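Local structure of hypothetical protein Rv0793 (Mycobacterium tuberculosis, 1Y0H) at residues V6-R11 with L55-R60; A10-R15 with R87-T92; S20-L25 with E83-P88; D27-P32 with P72-Y77. The protein is a putative homodimeric monooxygenase that might act in antibiotic biosynthesis or scavenge reactive oxygen species, possibly helping the bacterium evade host defences. One frame throughout, in Å; residues are numbered along the deposited sequence.

Contact 1: V6-R11 with L55-R60; sequences VAVIAR and LFERYR
Ile-9 and Phe-56 meet on one face of an antiparallel strand pair, CG1 of Ile-9 lying close to the plane of the ring and 3.5 Å from CD2 of Phe-56. A chi1 of -166°, with CG trans to the backbone N, leans the far end of the ring over strand 6-11 until CZ of Phe-56 is 3.9 Å from CB of Ala-7. Phe-56 therefore spans two residues of the neighbouring strand, and its ring stacks on Phe-56 of the second subunit, so this face belongs to the dimer interface.

On the reverse face Val-8 is set against Glu-57, whose extended chain carries the carboxylate slantwise across it, with OE1 of Glu-57 3.9 Å from CB of Val-8. The same OE1 accepts a bond of 2.8 Å from OH of Tyr-59, arriving on the anti side and 34° out of the carboxylate plane. Tyr-59 in turn offers its ring edge to Val-8, CE2 lying 4.2 Å from CG2, and places CB 4.0 Å from CG2 of Val-6. Leu-65 of helix 62-69 covers the valines and Tyr-59.

Six backbone bonds fix this register, two at each of the pairs Val-6/Tyr-59, Val-8/Glu-57 and Ala-10/Leu-55. The faces of this ferredoxin-like sheet thus differ: one is largely apolar around Ala-7, Ile-9 and Phe-56, with Arg-58 its charged member, salt-bridged to Glu-99 and to Asp-43 of the second subunit. The other sets a buried carboxylate beside Val-8 and Ala-10, near a bound acetate probably from the crystallisation liquor; the tyrosine hydroxyl satisfies OE1 and probably limits the carboxylate's rotation.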
loop_
_atom_site.group_PDB
_atom_site.type_symbol
_atom_site.label_atom_id
_atom_site.label_comp_id
_atom_site.label_asym_id
_atom_site.label_seq_id
_atom_site.Cartn_x
_atom_site.Cartn_y
_atom_site.Cartn_z
ATOM N N VAL A 6 -10.151 -7.372 -0.980
ATOM C CA VAL A 6 -9.659 -6.368 -0.057
ATOM C C VAL A 6 -8.154 -6.330 -0.156
ATOM O O VAL A 6 -7.535 -7.279 -0.650
ATOM C CB VAL A 6 -10.085 -6.644 1.438
ATOM C CG1 VAL A 6 -11.586 -6.600 1.603
ATOM C CG2 VAL A 6 -9.492 -7.967 1.989
ATOM N N ALA A 7 -7.577 -5.224 0.305
ATOM C CA ALA A 7 -6.129 -5.126 0.468
ATOM C C ALA A 7 -5.789 -4.683 1.896
ATOM O O ALA A 7 -6.633 -4.187 2.623
ATOM C CB ALA A 7 -5.514 -4.172 -0.573
ATOM N N VAL A 8 -4.536 -4.866 2.293
ATOM C CA VAL A 8 -4.085 -4.438 3.607
ATOM C C VAL A 8 -2.708 -3.830 3.433
ATOM O O VAL A 8 -1.873 -4.361 2.684
ATOM C CB VAL A 8 -3.965 -5.634 4.599
ATOM C CG1 VAL A 8 -3.519 -5.164 5.984
ATOM C CG2 VAL A 8 -5.277 -6.394 4.697
ATOM N N ILE A 9 -2.492 -2.692 4.087
ATOM C CA ILE A 9 -1.145 -2.150 4.230
ATOM C C ILE A 9 -0.778 -2.321 5.691
ATOM O O ILE A 9 -1.532 -1.923 6.573
ATOM C CB ILE A 9 -1.072 -0.649 3.859
ATOM C CG1 ILE A 9 -1.412 -0.449 2.393
ATOM C CG2 ILE A 9 0.342 -0.068 4.160
ATOM C CD1 ILE A 9 -1.654 1.029 2.010
ATOM N N ALA A 10 0.392 -2.899 5.942
ATOM C CA ALA A 10 0.890 -3.028 7.313
ATOM C C ALA A 10 2.268 -2.400 7.349
ATOM O O ALA A 10 3.157 -2.792 6.575
ATOM C CB ALA A 10 0.959 -4.485 7.730
ATOM N N ARG A 11 2.436 -1.445 8.255
ATOM C CA ARG A 11 3.703 -0.709 8.401
ATOM C C ARG A 11 4.360 -1.056 9.722
ATOM O O ARG A 11 3.706 -1.029 10.776
ATOM C CB ARG A 11 3.461 0.804 8.320
ATOM C CG ARG A 11 2.601 1.208 7.143
ATOM C CD ARG A 11 2.565 2.719 6.948
ATOM N NE ARG A 11 3.363 3.067 5.771
ATOM C CZ ARG A 11 2.890 3.628 4.661
ATOM N NH1 ARG A 11 3.715 3.860 3.660
ATOM N NH2 ARG A 11 1.610 3.980 4.544
ATOM N N LEU A 55 4.303 -4.144 4.357
ATOM C CA LEU A 55 3.665 -5.225 3.594
ATOM C C LEU A 55 2.490 -4.651 2.851
ATOM O O LEU A 55 1.698 -3.897 3.421
ATOM C CB LEU A 55 3.166 -6.358 4.512
ATOM C CG LEU A 55 4.217 -7.349 5.004
ATOM C CD1 LEU A 55 3.602 -8.124 6.157
ATOM C CD2 LEU A 55 4.674 -8.311 3.900
ATOM N N PHE A 56 2.393 -4.982 1.566
ATOM C CA PHE A 56 1.152 -4.759 0.845
ATOM C C PHE A 56 0.552 -6.122 0.534
ATOM O O PHE A 56 1.201 -6.962 -0.074
ATOM C CB PHE A 56 1.367 -3.944 -0.434
ATOM C CG PHE A 56 0.088 -3.430 -1.015
ATOM C CD1 PHE A 56 -0.494 -4.043 -2.114
ATOM C CD2 PHE A 56 -0.550 -2.349 -0.441
ATOM C CE1 PHE A 56 -1.703 -3.569 -2.641
ATOM C CE2 PHE A 56 -1.763 -1.866 -0.958
ATOM C CZ PHE A 56 -2.336 -2.493 -2.058
ATOM N N GLU A 57 -0.694 -6.317 0.954
ATOM C CA GLU A 57 -1.366 -7.611 0.867
ATOM C C GLU A 57 -2.685 -7.447 0.135
ATOM O O GLU A 57 -3.391 -6.464 0.335
ATOM C CB GLU A 57 -1.671 -8.135 2.271
ATOM C CG GLU A 57 -0.552 -7.926 3.263
ATOM C CD GLU A 57 -0.932 -8.233 4.697
ATOM O OE1 GLU A 57 -1.915 -8.991 4.947
ATOM O OE2 GLU A 57 -0.214 -7.714 5.584
ATOM N N ARG A 58 -2.999 -8.413 -0.724
ATOM C CA ARG A 58 -4.274 -8.421 -1.435
ATOM C C ARG A 58 -4.920 -9.787 -1.281
ATOM O O ARG A 58 -4.273 -10.802 -1.518
ATOM C CB ARG A 58 -4.045 -8.164 -2.927
ATOM C CG ARG A 58 -3.636 -6.760 -3.323
ATOM C CD ARG A 58 -3.478 -6.774 -4.850
ATOM N NE ARG A 58 -3.084 -5.497 -5.434
ATOM C CZ ARG A 58 -1.840 -5.179 -5.775
ATOM N NH1 ARG A 58 -1.589 -3.992 -6.304
ATOM N NH2 ARG A 58 -0.847 -6.040 -5.577
ATOM N N TYR A 59 -6.208 -9.786 -0.929
ATOM C CA TYR A 59 -6.986 -10.998 -0.687
ATOM C C TYR A 59 -8.192 -11.011 -1.602
ATOM O O TYR A 59 -8.736 -9.967 -1.941
ATOM C CB TYR A 59 -7.390 -11.107 0.792
ATOM C CG TYR A 59 -6.160 -11.200 1.656
ATOM C CD1 TYR A 59 -5.509 -12.416 1.843
ATOM C CD2 TYR A 59 -5.615 -10.057 2.242
ATOM C CE1 TYR A 59 -4.332 -12.500 2.607
ATOM C CE2 TYR A 59 -4.436 -10.134 3.006
ATOM C CZ TYR A 59 -3.805 -11.361 3.170
ATOM O OH TYR A 59 -2.647 -11.444 3.922
ATOM N N ARG A 60 -8.602 -12.209 -1.991
ATOM C CA ARG A 60 -9.694 -12.368 -2.936
ATOM C C ARG A 60 -11.041 -11.978 -2.323
ATOM O O ARG A 60 -11.991 -11.693 -3.045
ATOM C CB ARG A 60 -9.717 -13.801 -3.482
ATOM C CG ARG A 60 -8.367 -14.192 -4.093
ATOM C CD ARG A 60 -8.426 -15.326 -5.115
ATOM N NE ARG A 60 -7.354 -15.138 -6.098
ATOM C CZ ARG A 60 -6.093 -15.543 -5.946
ATOM N NH1 ARG A 60 -5.711 -16.194 -4.855
ATOM N NH2 ARG A 60 -5.208 -15.300 -6.902
#

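Contact 2: A10-R15 with R87-T92; sequences ARFMPR and RPVAVT
Val-89 lies against Phe-12 with both methyls. CG1 sits over one face of the ring as a CH-pi contact, 3.9 Å from the Phe-12 centroid and 25° off the normal, while CG2 comes within 3.4 Å of CE2 of Phe-12. The valine's rotation (chi1 -176°) also brings that CG1 to 4.0 Å from CB of Ala-10. Leu-22 and Leu-26 of helix 19-35 pack on Phe-12 as well, so this cluster faces the helical layer.

Outward, Arg-11 and Ala-90 form a hydrogen-bonded antiparallel pair, Arg-11 N to Ala-90 O at 2.8 Å and Ala-90 N to Arg-11 O at 3.0 Å. The guanidinium of Arg-11 turns away to a salt bridge with Glu-52. Beyond the pair Met-13 crosses Arg-87, its bent chain bringing CE over the centre of the guanidinium face, 4.1 Å from CZ of Arg-87.

At this end a water bridges the backbones, accepting from Met-13 N at 2.8 Å and donating to Arg-87 O at 2.9 Å. Strand 90-96, outermost of the sheet within this chain, is thus held first by direct pairing of Arg-11 with Ala-90, and a water bridge replaces that pairing where the two chain segments separate.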
loop_
_atom_site.group_PDB
_atom_site.type_symbol
_atom_site.label_atom_id
_atom_site.label_comp_id
_atom_site.label_asym_id
_atom_site.label_seq_id
_atom_site.Cartn_x
_atom_site.Cartn_y
_atom_site.Cartn_z
ATOM N N ALA A 10 0.392 -2.899 5.942
ATOM C CA ALA A 10 0.890 -3.028 7.313
ATOM C C ALA A 10 2.268 -2.400 7.349
ATOM O O ALA A 10 3.157 -2.792 6.575
ATOM C CB ALA A 10 0.959 -4.485 7.730
ATOM N N ARG A 11 2.436 -1.445 8.255
ATOM C CA ARG A 11 3.703 -0.709 8.401
ATOM C C ARG A 11 4.360 -1.056 9.722
ATOM O O ARG A 11 3.706 -1.029 10.776
ATOM C CB ARG A 11 3.461 0.804 8.320
ATOM C CG ARG A 11 2.601 1.208 7.143
ATOM C CD ARG A 11 2.565 2.719 6.948
ATOM N NE ARG A 11 3.363 3.067 5.771
ATOM C CZ ARG A 11 2.890 3.628 4.661
ATOM N NH1 ARG A 11 3.715 3.860 3.660
ATOM N NH2 ARG A 11 1.610 3.980 4.544
ATOM N N PHE A 12 5.658 -1.375 9.656
ATOM C CA PHE A 12 6.425 -1.816 10.830
ATOM C C PHE A 12 7.592 -0.884 11.053
ATOM O O PHE A 12 8.352 -0.611 10.123
ATOM C CB PHE A 12 6.980 -3.226 10.634
ATOM C CG PHE A 12 5.945 -4.242 10.248
ATOM C CD1 PHE A 12 5.526 -4.359 8.921
ATOM C CD2 PHE A 12 5.400 -5.086 11.210
ATOM C CE1 PHE A 12 4.546 -5.303 8.572
ATOM C CE2 PHE A 12 4.443 -6.038 10.868
ATOM C CZ PHE A 12 4.014 -6.142 9.554
ATOM N N MET A 13 7.746 -0.421 12.291
ATOM C CA MET A 13 8.833 0.485 12.623
ATOM C C MET A 13 9.745 -0.187 13.658
ATOM O O MET A 13 9.573 -0.014 14.865
ATOM C CB MET A 13 8.280 1.845 13.088
ATOM C CG MET A 13 7.543 2.640 12.005
ATOM S SD MET A 13 5.874 1.995 11.623
ATOM C CE MET A 13 5.124 3.380 10.750
ATOM N N PRO A 14 10.711 -0.998 13.186
ATOM C CA PRO A 14 11.552 -1.730 14.124
ATOM C C PRO A 14 12.496 -0.837 14.891
ATOM O O PRO A 14 12.880 0.233 14.409
ATOM C CB PRO A 14 12.370 -2.665 13.221
ATOM C CG PRO A 14 12.414 -1.984 11.908
ATOM C CD PRO A 14 11.066 -1.292 11.784
ATOM N N ARG A 15 12.871 -1.276 16.084
ATOM C CA ARG A 15 14.045 -0.713 16.717
ATOM C C ARG A 15 15.226 -1.053 15.817
ATOM O O ARG A 15 15.235 -2.121 15.195
ATOM C CB ARG A 15 14.278 -1.318 18.094
ATOM C CG ARG A 15 13.160 -1.113 19.097
ATOM C CD ARG A 15 13.680 -1.410 20.503
ATOM N NE ARG A 15 14.486 -2.633 20.514
ATOM C CZ ARG A 15 13.986 -3.853 20.690
ATOM N NH1 ARG A 15 12.688 -4.012 20.896
ATOM N NH2 ARG A 15 14.785 -4.911 20.653
ATOM N N ARG A 87 6.714 0.951 18.068
ATOM C CA ARG A 87 5.296 1.270 18.177
ATOM C C ARG A 87 4.543 0.106 17.538
ATOM O O ARG A 87 5.128 -0.648 16.764
ATOM C CB ARG A 87 5.000 2.568 17.426
ATOM C CG ARG A 87 5.534 2.531 15.995
ATOM C CD ARG A 87 5.427 3.858 15.303
ATOM N NE ARG A 87 4.091 4.058 14.788
ATOM C CZ ARG A 87 3.673 5.169 14.192
ATOM N NH1 ARG A 87 4.499 6.200 14.034
ATOM N NH2 ARG A 87 2.425 5.243 13.758
ATOM N N PRO A 88 3.243 -0.053 17.854
ATOM C CA PRO A 88 2.516 -1.178 17.255
ATOM C C PRO A 88 2.480 -1.102 15.729
ATOM O O PRO A 88 2.599 -0.008 15.145
ATOM C CB PRO A 88 1.089 -1.012 17.799
ATOM C CG PRO A 88 1.013 0.421 18.292
ATOM C CD PRO A 88 2.398 0.774 18.734
ATOM N N VAL A 89 2.278 -2.256 15.102
ATOM C CA VAL A 89 2.108 -2.332 13.643
ATOM C C VAL A 89 0.947 -1.420 13.265
ATOM O O VAL A 89 -0.102 -1.420 13.922
ATOM C CB VAL A 89 1.809 -3.777 13.150
ATOM C CG1 VAL A 89 1.734 -3.835 11.618
ATOM C CG2 VAL A 89 2.881 -4.752 13.627
ATOM N N ALA A 90 1.157 -0.629 12.220
ATOM C CA ALA A 90 0.132 0.260 11.706
ATOM C C ALA A 90 -0.546 -0.426 10.532
ATOM O O ALA A 90 0.064 -0.611 9.474
ATOM C CB ALA A 90 0.742 1.581 11.292
ATOM N N VAL A 91 -1.804 -0.809 10.734
ATOM C CA VAL A 91 -2.527 -1.643 9.773
ATOM C C VAL A 91 -3.720 -0.896 9.215
ATOM O O VAL A 91 -4.542 -0.384 9.970
ATOM C CB VAL A 91 -3.021 -2.971 10.422
ATOM C CG1 VAL A 91 -3.895 -3.771 9.461
ATOM C CG2 VAL A 91 -1.846 -3.811 10.893
ATOM N N THR A 92 -3.804 -0.845 7.890
ATOM C CA THR A 92 -4.966 -0.272 7.220
ATOM C C THR A 92 -5.602 -1.283 6.301
ATOM O O THR A 92 -4.943 -1.847 5.433
ATOM C CB THR A 92 -4.575 0.983 6.421
ATOM O OG1 THR A 92 -3.921 1.907 7.299
ATOM C CG2 THR A 92 -5.810 1.650 5.817
HETATM O O HOH W 1 5.428 -0.567 13.903
#

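Contact 3: S20-L25 with E83-P88; sequences SALRAL and ELLTRP
In this ferredoxin-like alpha+beta fold, helix 19-35 lies across one side of the antiparallel sheet, and Leu-84, in the connection that leads from helix 72-78 to the edge strand 90-96, packs directly on its N-terminal half. The contact is made by van der Waals packing, methyls meeting side chains and the helix backbone.

Ala-21, Leu-22 and Leu-25 form the receiving surface, residues brought to the same side by the helical turn, within which Leu-25 N bonds to Ala-21 O at 3.0 Å. Leu-84 divides its branches over this surface. CD1 comes down on the helix backbone, 3.8 Å from CA of Leu-22, and also lies 4.2 Å from CD2 of Leu-25. CD2 turns instead to the small side chain of Ala-21, meeting its CB at 4.1 Å. Both methyls are carried to the helix by a chi1 of -56°, which sets CG of Leu-84 beside its own backbone N, and a trans chi2 (177°).

The connection is also tied to strand 6-12 and the residues after it, through backbone bonds of Leu-84 with Arg-15 and of Thr-86 with Met-13. Phe-12 packs on both Leu-22 and Leu-85, extending the apolar patch toward the sheet. Here the side chains of Leu-22 and Leu-85 cross at about a right angle, and CD2 of Leu-85 approaches both branches of Leu-22, 3.9 Å from its CD2 and 4.1 Å from its CD1.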
loop_
_atom_site.group_PDB
_atom_site.type_symbol
_atom_site.label_atom_id
_atom_site.label_comp_id
_atom_site.label_asym_id
_atom_site.label_seq_id
_atom_site.Cartn_x
_atom_site.Cartn_y
_atom_site.Cartn_z
ATOM N N SER A 20 16.947 -6.750 11.625
ATOM C CA SER A 20 17.168 -8.069 11.008
ATOM C C SER A 20 16.221 -9.133 11.569
ATOM O O SER A 20 15.743 -9.985 10.831
ATOM C CB SER A 20 18.632 -8.516 11.118
ATOM O OG SER A 20 19.023 -8.682 12.458
ATOM N N ALA A 21 15.908 -9.049 12.858
ATOM C CA ALA A 21 14.938 -9.960 13.457
ATOM C C ALA A 21 13.530 -9.771 12.869
ATOM O O ALA A 21 12.818 -10.755 12.588
ATOM C CB ALA A 21 14.937 -9.809 14.995
ATOM N N LEU A 22 13.138 -8.517 12.659
ATOM C CA LEU A 22 11.828 -8.247 12.077
ATOM C C LEU A 22 11.787 -8.774 10.651
ATOM O O LEU A 22 10.811 -9.413 10.253
ATOM C CB LEU A 22 11.523 -6.754 12.090
ATOM C CG LEU A 22 10.191 -6.374 11.417
ATOM C CD1 LEU A 22 8.974 -6.967 12.110
ATOM C CD2 LEU A 22 10.148 -4.864 11.350
ATOM N N ARG A 23 12.848 -8.518 9.892
ATOM C CA ARG A 23 12.893 -9.006 8.513
ATOM C C ARG A 23 12.689 -10.524 8.468
ATOM O O ARG A 23 11.892 -11.029 7.661
ATOM C CB ARG A 23 14.196 -8.598 7.825
ATOM C CG ARG A 23 14.368 -9.222 6.443
ATOM C CD ARG A 23 13.336 -8.700 5.474
ATOM N NE ARG A 23 13.451 -9.351 4.165
ATOM C CZ ARG A 23 14.340 -9.030 3.229
ATOM N NH1 ARG A 23 14.338 -9.698 2.077
ATOM N NH2 ARG A 23 15.214 -8.043 3.422
ATOM N N ALA A 24 13.366 -11.249 9.355
ATOM C CA ALA A 24 13.239 -12.713 9.422
ATOM C C ALA A 24 11.822 -13.166 9.774
ATOM O O ALA A 24 11.312 -14.136 9.207
ATOM C CB ALA A 24 14.234 -13.275 10.403
ATOM N N LEU A 25 11.196 -12.451 10.708
ATOM C CA LEU A 25 9.823 -12.735 11.119
ATOM C C LEU A 25 8.858 -12.550 9.953
ATOM O O LEU A 25 7.991 -13.400 9.698
ATOM C CB LEU A 25 9.427 -11.842 12.295
ATOM C CG LEU A 25 8.107 -12.214 12.962
ATOM C CD1 LEU A 25 8.263 -13.479 13.800
ATOM C CD2 LEU A 25 7.651 -11.058 13.837
ATOM N N GLU A 83 7.240 -6.884 20.114
ATOM C CA GLU A 83 8.445 -6.834 20.927
ATOM C C GLU A 83 9.666 -6.337 20.145
ATOM O O GLU A 83 10.708 -6.051 20.743
ATOM C CB GLU A 83 8.700 -8.223 21.509
ATOM C CG GLU A 83 7.646 -8.691 22.550
ATOM C CD GLU A 83 6.220 -8.953 22.009
ATOM O OE1 GLU A 83 6.018 -9.158 20.788
ATOM O OE2 GLU A 83 5.274 -8.962 22.838
ATOM N N LEU A 84 9.539 -6.248 18.817
ATOM C CA LEU A 84 10.639 -5.800 17.955
ATOM C C LEU A 84 10.510 -4.338 17.532
ATOM O O LEU A 84 11.414 -3.788 16.898
ATOM C CB LEU A 84 10.705 -6.678 16.692
ATOM C CG LEU A 84 10.831 -8.185 16.954
ATOM C CD1 LEU A 84 10.806 -8.939 15.655
ATOM C CD2 LEU A 84 12.147 -8.449 17.669
ATOM N N LEU A 85 9.386 -3.715 17.882
ATOM C CA LEU A 85 9.007 -2.430 17.283
ATOM C C LEU A 85 9.028 -1.273 18.262
ATOM O O LEU A 85 8.979 -1.464 19.475
ATOM C CB LEU A 85 7.613 -2.540 16.665
ATOM C CG LEU A 85 7.347 -3.756 15.775
ATOM C CD1 LEU A 85 5.883 -3.827 15.396
ATOM C CD2 LEU A 85 8.253 -3.741 14.531
ATOM N N THR A 86 9.124 -0.072 17.712
ATOM C CA THR A 86 9.080 1.157 18.504
ATOM C C THR A 86 7.645 1.571 18.784
ATOM O O THR A 86 7.398 2.447 19.606
ATOM C CB THR A 86 9.738 2.339 17.786
ATOM O OG1 THR A 86 9.080 2.566 16.528
ATOM C CG2 THR A 86 11.226 2.095 17.563
ATOM N N ARG A 87 6.714 0.951 18.068
ATOM C CA ARG A 87 5.296 1.270 18.177
ATOM C C ARG A 87 4.543 0.106 17.538
ATOM O O ARG A 87 5.128 -0.648 16.764
ATOM C CB ARG A 87 5.000 2.568 17.426
ATOM C CG ARG A 87 5.534 2.531 15.995
ATOM C CD ARG A 87 5.427 3.858 15.303
ATOM N NE ARG A 87 4.091 4.058 14.788
ATOM C CZ ARG A 87 3.673 5.169 14.192
ATOM N NH1 ARG A 87 4.499 6.200 14.034
ATOM N NH2 ARG A 87 2.425 5.243 13.758
ATOM N N PRO A 88 3.243 -0.053 17.854
ATOM C CA PRO A 88 2.516 -1.178 17.255
ATOM C C PRO A 88 2.480 -1.102 15.729
ATOM O O PRO A 88 2.599 -0.008 15.145
ATOM C CB PRO A 88 1.089 -1.012 17.799
ATOM C CG PRO A 88 1.013 0.421 18.292
ATOM C CD PRO A 88 2.398 0.774 18.734
#

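Contact 4: D27-P32 with P72-Y77; sequences DAMITP and PHYLNY. With ACT (acetate ion), chain D.
The phenol OH of Tyr-74 donates to acetate OXT at 2.6 Å, while at the other end of this tyrosine Met-29 of the facing helix meets the backbone, its CE 3.7 Å from CA of Tyr-74. The acetate, probably from the crystallisation liquor and distinct from the one near Glu-57, sits between the outer ends of Tyr-74 and Tyr-77, at the edges of both rings.

Met-29 reaches across by a curled chain, bent at both chi2 (-70°) and chi3, which lays the thioether against the backbone of the other helix. SD comes to 3.2 Å from O of His-73, a close contact and not a bond; that oxygen accepts from Tyr-77 N, one helical turn on, at 3.1 Å. The sulfur also touches CB of Tyr-77 at 3.6 Å and stands obliquely to that ring, a Met-aromatic contact in which the side chains cross at about a right angle. From SD the terminal methyl turns across the helix toward Tyr-74.

Helices 19-35 and 72-78 of the ferredoxin-like fold run antiparallel here, their local axes 9.8 Å apart at 167°. Tyr-42 of strand 39-47 also packs on Met-29, placing the thioether between this helix pair and the sheet.

Further along, Pro-32 covers the imidazole of His-73. Its CB lies 3.6 Å from the centroid of the His-73 ring and only 6° off the normal, over the centre of one face. The NE2 of His-73 is hydrogen-bonded to Glu-36, near the end of helix 19-35, so the ring is held by a CH-pi contact on one face and a hydrogen bond at NE2.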
loop_
_atom_site.group_PDB
_atom_site.type_symbol
_atom_site.label_atom_id
_atom_site.label_comp_id
_atom_site.label_asym_id
_atom_site.label_seq_id
_atom_site.Cartn_x
_atom_site.Cartn_y
_atom_site.Cartn_z
ATOM N N ASP A 27 9.726 -12.418 6.722
ATOM C CA ASP A 27 10.112 -13.350 5.660
ATOM C C ASP A 27 9.381 -14.675 5.781
ATOM O O ASP A 27 8.942 -15.239 4.774
ATOM C CB ASP A 27 11.619 -13.641 5.684
ATOM C CG ASP A 27 12.464 -12.534 5.056
ATOM O OD1 ASP A 27 11.946 -11.673 4.318
ATOM O OD2 ASP A 27 13.702 -12.537 5.300
ATOM N N ALA A 28 9.256 -15.169 7.009
ATOM C CA ALA A 28 8.656 -16.476 7.272
ATOM C C ALA A 28 7.159 -16.518 6.960
ATOM O O ALA A 28 6.576 -17.591 6.848
ATOM C CB ALA A 28 8.907 -16.890 8.710
ATOM N N MET A 29 6.556 -15.344 6.827
ATOM C CA MET A 29 5.128 -15.229 6.515
ATOM C C MET A 29 4.869 -15.374 5.027
ATOM O O MET A 29 3.756 -15.691 4.619
ATOM C CB MET A 29 4.605 -13.869 6.963
ATOM C CG MET A 29 4.457 -13.731 8.484
ATOM S SD MET A 29 3.109 -14.733 9.148
ATOM C CE MET A 29 1.685 -13.830 8.542
ATOM N N ILE A 30 5.884 -15.098 4.216
ATOM C CA ILE A 30 5.683 -14.917 2.782
ATOM C C ILE A 30 5.231 -16.179 2.059
ATOM O O ILE A 30 4.206 -16.171 1.385
ATOM C CB ILE A 30 6.916 -14.268 2.090
ATOM C CG1 ILE A 30 7.132 -12.868 2.672
ATOM C CG2 ILE A 30 6.697 -14.187 0.585
ATOM C CD1 ILE A 30 8.351 -12.142 2.113
ATOM N N THR A 31 5.987 -17.268 2.194
ATOM C CA THR A 31 5.592 -18.515 1.524
ATOM C C THR A 31 4.190 -19.048 1.929
ATOM O O THR A 31 3.348 -19.254 1.047
ATOM C CB THR A 31 6.701 -19.574 1.609
ATOM O OG1 THR A 31 7.735 -19.189 0.700
ATOM C CG2 THR A 31 6.189 -20.946 1.209
ATOM N N PRO A 32 3.940 -19.253 3.244
ATOM C CA PRO A 32 2.610 -19.749 3.635
ATOM C C PRO A 32 1.471 -18.787 3.301
ATOM O O PRO A 32 0.376 -19.250 2.970
ATOM C CB PRO A 32 2.719 -19.941 5.151
ATOM C CG PRO A 32 3.917 -19.140 5.579
ATOM C CD PRO A 32 4.833 -19.086 4.404
ATOM N N PRO A 72 -1.940 -20.496 11.352
ATOM C CA PRO A 72 -0.838 -20.771 12.266
ATOM C C PRO A 72 0.325 -19.818 12.066
ATOM O O PRO A 72 0.949 -19.400 13.045
ATOM C CB PRO A 72 -0.426 -22.210 11.903
ATOM C CG PRO A 72 -1.620 -22.793 11.305
ATOM C CD PRO A 72 -2.264 -21.684 10.537
ATOM N N HIS A 73 0.623 -19.473 10.817
ATOM C CA HIS A 73 1.719 -18.551 10.564
ATOM C C HIS A 73 1.402 -17.149 11.086
ATOM O O HIS A 73 2.270 -16.509 11.686
ATOM C CB HIS A 73 2.182 -18.556 9.097
ATOM C CG HIS A 73 1.068 -18.535 8.097
ATOM N ND1 HIS A 73 0.250 -19.621 7.872
ATOM C CD2 HIS A 73 0.671 -17.575 7.228
ATOM C CE1 HIS A 73 -0.625 -19.318 6.932
ATOM N NE2 HIS A 73 -0.392 -18.084 6.525
ATOM N N TYR A 74 0.166 -16.686 10.896
ATOM C CA TYR A 74 -0.204 -15.359 11.385
ATOM C C TYR A 74 -0.143 -15.318 12.903
ATOM O O TYR A 74 0.374 -14.372 13.482
ATOM C CB TYR A 74 -1.589 -14.934 10.897
ATOM C CG TYR A 74 -1.996 -13.542 11.345
ATOM C CD1 TYR A 74 -1.651 -12.414 10.588
ATOM C CD2 TYR A 74 -2.692 -13.351 12.535
ATOM C CE1 TYR A 74 -2.026 -11.134 10.989
ATOM C CE2 TYR A 74 -3.065 -12.079 12.949
ATOM C CZ TYR A 74 -2.728 -10.981 12.175
ATOM O OH TYR A 74 -3.096 -9.720 12.580
ATOM N N LEU A 75 -0.671 -16.345 13.553
ATOM C CA LEU A 75 -0.718 -16.333 15.012
ATOM C C LEU A 75 0.675 -16.375 15.636
ATOM O O LEU A 75 0.903 -15.749 16.679
ATOM C CB LEU A 75 -1.610 -17.455 15.546
ATOM C CG LEU A 75 -3.102 -17.348 15.210
ATOM C CD1 LEU A 75 -3.831 -18.547 15.783
ATOM C CD2 LEU A 75 -3.759 -16.033 15.670
ATOM N N ASN A 76 1.596 -17.095 15.001
ATOM C CA ASN A 76 2.988 -17.142 15.444
ATOM C C ASN A 76 3.614 -15.760 15.338
ATOM O O ASN A 76 4.279 -15.294 16.264
ATOM C CB ASN A 76 3.796 -18.151 14.619
ATOM C CG ASN A 76 5.261 -18.171 15.002
ATOM O OD1 ASN A 76 5.606 -18.514 16.128
ATOM N ND2 ASN A 76 6.133 -17.812 14.065
ATOM N N TYR A 77 3.382 -15.112 14.200
ATOM C CA TYR A 77 3.870 -13.767 13.941
ATOM C C TYR A 77 3.296 -12.763 14.947
ATOM O O TYR A 77 4.030 -11.943 15.495
ATOM C CB TYR A 77 3.527 -13.375 12.493
ATOM C CG TYR A 77 3.137 -11.924 12.326
ATOM C CD1 TYR A 77 4.103 -10.946 12.122
ATOM C CD2 TYR A 77 1.797 -11.529 12.386
ATOM C CE1 TYR A 77 3.741 -9.605 11.993
ATOM C CE2 TYR A 77 1.436 -10.199 12.277
ATOM C CZ TYR A 77 2.417 -9.244 12.080
ATOM O OH TYR A 77 2.089 -7.917 11.941
HETATM C C ACT D . -1.278 -7.373 11.505
HETATM O O ACT D . -0.544 -7.375 10.480
HETATM O OXT ACT D . -2.513 -7.530 11.327
HETATM C CH3 ACT D . -0.710 -7.185 12.878
#

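How the contacts relate
Contact 1 is the buried core of the group, contacts 2 and 4 are partly buried, and contact 3 lies at the surface. Contacts 1 and 2 hold strand 6-12 from opposite flanks, between 53-59 and 90-96, chiefly by backbone bonds, and share Ala-10 and Arg-11; both reach the second subunit. Contacts 3 and 4 both use helix 19-35 but rely on side chains: packing of leucines and an alanine in the former, a thioether and aromatic rings in the latter. Phe-12 of contact 2 joins the layers, touching Leu-22 of contact 3 and Tyr-77 of contact 4, whereas contact 1 touches neither helical contact, its nearest atoms being about 5 Å from each.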